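Local coordinates for protein Xaa-Pro dipeptidase (Pyrococcus horikoshii, PDB 1WY2) that probably splits dipeptides that carry proline at the C-terminal position and a nonpolar residue at the N-terminal one, as a dimeric, metal-dependent peptidase of the M24B family, at residues K10-M15 against I45-E50; S19-L24 against G87-G92. All coordinates share one frame; numbering follows the deposited sequence.

Contact 1 of 2, residues K10-M15 against I45-E50; sequences KIIEFM and ILITGE
Ile47 points from its strand toward Ile11, Ile12 and Met15, three side chains on one flank of the helix. Its CD1 end meets Ile11, crossing that side chain at about a right angle, with Ile11 CD1 3.7 Å from Ile47 CD1. Chi1 of -62° holds Ile47 CG1 beside the backbone N and so puts CG2 anti to it, 3.7 Å from Ile12 CG1 and 4.0 Å from Met15 SD. Met15 is extended as far as SD and then bends (chi3 54°), which brings CE over the backbone, 3.7 Å from Ile47 O. This buried half continues through Val23 of the adjoining strand 22-25 and Ile34 of helix 28-35. It illustrates how a helix is laid on a mixed sheet in the creatinase/prolidase N-terminal domain: the axes of 10-15 and 45-48 pass 8.9 Å apart at 57°, and the interval is filled by apolar side chains packed on one another and on the strand backbone. Toward Gly49 the packing thins out and opens to solvent. There Ile12 CD1 rests against main chain, 3.5 Å from Thr48 O, while the Thr48 side chain points away and bonds through OG1 to Ser51 OG. With an alanine at the position of Ile12, a gap would probably open beside Ile47 CG2 and the carbonyls of Thr48 and Gly49 would lose their apolar cover.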
# COMPACT_ATOMS: atom_id res chain seq x y z
N LYS A 10 -26.37 10.75 -3.09
CA LYS A 10 -25.65 11.70 -3.92
C LYS A 10 -25.15 10.99 -5.16
O LYS A 10 -25.10 11.57 -6.25
CB LYS A 10 -24.49 12.33 -3.16
CG LYS A 10 -24.95 13.38 -2.16
CD LYS A 10 -23.78 14.09 -1.51
CE LYS A 10 -24.27 15.20 -0.58
NZ LYS A 10 -23.14 15.96 0.01
N ILE A 11 -24.77 9.73 -5.00
CA ILE A 11 -24.30 8.95 -6.14
C ILE A 11 -25.48 8.64 -7.06
O ILE A 11 -25.35 8.69 -8.28
CB ILE A 11 -23.62 7.65 -5.67
CG1 ILE A 11 -22.29 7.99 -4.98
CG2 ILE A 11 -23.38 6.71 -6.85
CD1 ILE A 11 -21.64 6.84 -4.25
N ILE A 12 -26.63 8.34 -6.47
CA ILE A 12 -27.82 8.05 -7.28
C ILE A 12 -28.20 9.28 -8.10
O ILE A 12 -28.63 9.16 -9.25
CB ILE A 12 -29.01 7.61 -6.39
CG1 ILE A 12 -28.73 6.21 -5.82
CG2 ILE A 12 -30.30 7.62 -7.21
CD1 ILE A 12 -29.73 5.76 -4.78
N GLU A 13 -28.05 10.46 -7.51
CA GLU A 13 -28.37 11.70 -8.22
C GLU A 13 -27.47 11.82 -9.45
O GLU A 13 -27.94 12.07 -10.56
CB GLU A 13 -28.15 12.91 -7.31
CG GLU A 13 -28.28 14.25 -8.02
CD GLU A 13 -28.12 15.43 -7.08
OE1 GLU A 13 -27.08 15.51 -6.39
OE2 GLU A 13 -29.03 16.29 -7.04
N PHE A 14 -26.17 11.63 -9.23
CA PHE A 14 -25.20 11.69 -10.31
C PHE A 14 -25.55 10.67 -11.38
O PHE A 14 -25.47 10.97 -12.58
CB PHE A 14 -23.79 11.43 -9.76
CG PHE A 14 -22.70 11.52 -10.79
CD1 PHE A 14 -22.30 10.40 -11.51
CD2 PHE A 14 -22.08 12.74 -11.04
CE1 PHE A 14 -21.29 10.49 -12.47
CE2 PHE A 14 -21.07 12.84 -12.00
CZ PHE A 14 -20.68 11.71 -12.71
N MET A 15 -25.93 9.47 -10.95
CA MET A 15 -26.30 8.40 -11.88
C MET A 15 -27.43 8.82 -12.82
O MET A 15 -27.32 8.65 -14.03
CB MET A 15 -26.76 7.16 -11.11
CG MET A 15 -25.66 6.37 -10.45
SD MET A 15 -26.34 5.10 -9.37
CE MET A 15 -27.41 4.26 -10.49
N ILE A 45 -19.45 -2.43 -3.54
CA ILE A 45 -20.76 -1.85 -3.30
C ILE A 45 -21.44 -1.63 -4.64
O ILE A 45 -20.86 -1.03 -5.55
CB ILE A 45 -20.67 -0.48 -2.59
CG1 ILE A 45 -19.93 -0.62 -1.26
CG2 ILE A 45 -22.08 0.06 -2.35
CD1 ILE A 45 -19.77 0.69 -0.51
N LEU A 46 -22.66 -2.13 -4.78
CA LEU A 46 -23.42 -1.95 -6.01
C LEU A 46 -24.60 -1.05 -5.68
O LEU A 46 -25.43 -1.39 -4.83
CB LEU A 46 -23.92 -3.29 -6.56
CG LEU A 46 -24.66 -3.21 -7.90
CD1 LEU A 46 -23.74 -2.64 -8.97
CD2 LEU A 46 -25.15 -4.59 -8.30
N ILE A 47 -24.68 0.09 -6.36
CA ILE A 47 -25.76 1.05 -6.13
C ILE A 47 -26.68 1.14 -7.34
O ILE A 47 -26.21 1.34 -8.47
CB ILE A 47 -25.18 2.45 -5.83
CG1 ILE A 47 -24.35 2.42 -4.55
CG2 ILE A 47 -26.32 3.46 -5.70
CD1 ILE A 47 -23.52 3.67 -4.31
N THR A 48 -27.98 0.99 -7.10
CA THR A 48 -28.97 1.11 -8.16
C THR A 48 -29.90 2.25 -7.74
O THR A 48 -29.73 2.82 -6.67
CB THR A 48 -29.81 -0.18 -8.35
OG1 THR A 48 -30.60 -0.42 -7.18
CG2 THR A 48 -28.91 -1.36 -8.61
N GLY A 49 -30.87 2.58 -8.58
CA GLY A 49 -31.77 3.68 -8.25
C GLY A 49 -32.56 3.54 -6.97
O GLY A 49 -32.98 4.54 -6.39
N GLU A 50 -32.76 2.31 -6.51
CA GLU A 50 -33.55 2.09 -5.30
C GLU A 50 -32.89 1.18 -4.27
O GLU A 50 -33.53 0.78 -3.29
CB GLU A 50 -34.92 1.50 -5.68
CG GLU A 50 -35.75 2.41 -6.58
CD GLU A 50 -37.06 1.76 -7.01
OE1 GLU A 50 -37.37 0.65 -6.52
OE2 GLU A 50 -37.77 2.35 -7.84

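Contact 2 of 2, residues S19-L24 against G87-G92; sequences SIDAVL and GIKSLG
Asp21 and Ser90 grip each other at the start of a parallel strand pair. Asp21 N donates to Ser90 O, and in return Ser90 N donates to Asp21 OD2 at 2.9 Å, using the anti lone pair of the carboxylate. The first torsion of Asp21 (chi1 -59°) keeps CG beside its own backbone N, so that amide and carboxylate close on the same residue; a weak bond from Ala22 N also reaches Ser90 O. Regular pairing then takes over. Gly92 N lies 2.7 Å from Ala22 O in a nearly straight bond (174°), in the carbonyl plane, and Leu24 N meets Gly92 O at 2.9 Å, nearly along the C=O axis. Gly92 allows this closeness: a CB there would clash with Val23 CG2 and be tight against Ile20 CG2, which already sits 3.5 Å from Gly92 N.

Side chains sort to the two faces of the sheet. On the face of Ala22, its CB touches Ile88 CD1 at 3.6 Å, and Leu91 CD1 lies over the Ala22 carbonyl and near Leu24 CB, backed by Leu105 of helix 99-108. On the face of Val23, helix 6-17 packs through Ile11 and Met15. A Schellman motif with Ser19 as its C-prime residue ends that helix, and the chain enters the strand at Ala22, while strand 113-116 flanks 90-93 on its far edge. The chemistry is that of a sheet core with a polar entry: Ser90 OG is buried with no partner in the model, so Asp21, not this hydroxyl, probably fixes the strand start through backbone-directed bonds.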
# COMPACT_ATOMS: atom_id res chain seq x y z
N SER A 19 -27.20 9.43 -17.00
CA SER A 19 -27.74 8.24 -17.66
C SER A 19 -26.96 6.97 -17.32
O SER A 19 -26.62 6.18 -18.20
CB SER A 19 -27.74 8.45 -19.18
OG SER A 19 -28.53 9.57 -19.55
N ILE A 20 -26.68 6.79 -16.04
CA ILE A 20 -25.96 5.61 -15.57
C ILE A 20 -26.97 4.71 -14.86
O ILE A 20 -27.76 5.17 -14.04
CB ILE A 20 -24.83 5.99 -14.59
CG1 ILE A 20 -23.77 6.82 -15.32
CG2 ILE A 20 -24.23 4.73 -13.98
CD1 ILE A 20 -22.69 7.38 -14.42
N ASP A 21 -26.94 3.41 -15.18
CA ASP A 21 -27.88 2.47 -14.59
C ASP A 21 -27.50 1.95 -13.20
O ASP A 21 -28.38 1.70 -12.37
CB ASP A 21 -28.08 1.29 -15.55
CG ASP A 21 -28.61 1.73 -16.89
OD1 ASP A 21 -29.71 2.33 -16.93
OD2 ASP A 21 -27.93 1.49 -17.92
N ALA A 22 -26.21 1.80 -12.95
CA ALA A 22 -25.74 1.32 -11.66
C ALA A 22 -24.30 1.77 -11.44
O ALA A 22 -23.59 2.09 -12.39
CB ALA A 22 -25.82 -0.20 -11.60
N VAL A 23 -23.89 1.81 -10.18
CA VAL A 23 -22.53 2.21 -9.84
C VAL A 23 -21.85 1.15 -8.99
O VAL A 23 -22.45 0.58 -8.07
CB VAL A 23 -22.51 3.55 -9.08
CG1 VAL A 23 -21.13 3.79 -8.45
CG2 VAL A 23 -22.85 4.68 -10.03
N LEU A 24 -20.58 0.88 -9.30
CA LEU A 24 -19.79 -0.10 -8.57
C LEU A 24 -18.66 0.62 -7.84
O LEU A 24 -17.88 1.33 -8.47
CB LEU A 24 -19.21 -1.14 -9.53
CG LEU A 24 -18.24 -2.15 -8.92
CD1 LEU A 24 -18.96 -2.97 -7.85
CD2 LEU A 24 -17.69 -3.06 -10.01
N GLY A 87 -27.56 -7.56 -16.58
CA GLY A 87 -28.69 -6.71 -16.92
C GLY A 87 -28.35 -5.23 -16.95
O GLY A 87 -29.10 -4.43 -17.51
N ILE A 88 -27.22 -4.87 -16.36
CA ILE A 88 -26.78 -3.48 -16.32
C ILE A 88 -26.21 -3.05 -17.67
O ILE A 88 -25.33 -3.70 -18.22
CB ILE A 88 -25.70 -3.28 -15.24
CG1 ILE A 88 -26.28 -3.64 -13.87
CG2 ILE A 88 -25.22 -1.83 -15.25
CD1 ILE A 88 -25.26 -3.61 -12.74
N LYS A 89 -26.73 -1.95 -18.20
CA LYS A 89 -26.27 -1.42 -19.48
C LYS A 89 -25.07 -0.49 -19.29
O LYS A 89 -23.99 -0.74 -19.81
CB LYS A 89 -27.40 -0.67 -20.18
CG LYS A 89 -28.59 -1.54 -20.56
CD LYS A 89 -28.20 -2.59 -21.60
CE LYS A 89 -27.74 -1.93 -22.90
NZ LYS A 89 -27.39 -2.94 -23.94
N SER A 90 -25.29 0.60 -18.56
CA SER A 90 -24.25 1.58 -18.29
C SER A 90 -23.84 1.51 -16.82
O SER A 90 -24.65 1.77 -15.94
CB SER A 90 -24.77 2.99 -18.62
OG SER A 90 -23.76 3.97 -18.44
N LEU A 91 -22.58 1.15 -16.57
CA LEU A 91 -22.07 1.03 -15.21
C LEU A 91 -21.09 2.15 -14.84
O LEU A 91 -20.13 2.40 -15.56
CB LEU A 91 -21.36 -0.32 -15.03
CG LEU A 91 -20.79 -0.63 -13.64
CD1 LEU A 91 -21.93 -0.92 -12.66
CD2 LEU A 91 -19.87 -1.84 -13.72
N GLY A 92 -21.35 2.82 -13.72
CA GLY A 92 -20.46 3.88 -13.28
C GLY A 92 -19.35 3.25 -12.45
O GLY A 92 -19.62 2.44 -11.58

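From the N terminus the chain runs through helix 6-17, turns by way of the Schellman motif and enters strand 22-25, so the first segments of the two contacts follow one another directly. Contact 1 closes the loop from the helix to strand 44-48; contact 2 closes a longer one, from strand 22-25 to strand 90-93. The two loops cross, since 19-24 lies inside the first and 87-92 beyond it. Strand 22-25 stands between 44-48 and 90-93 in the mixed sheet, joined to 44-48 by a probable hydrogen bond from Ile47 N to Val23 O (2.9 Å). Met15 CG packs 3.3 Å from Val23 CG2, so the helix that makes contact 1 also lies against the first segment of contact 2.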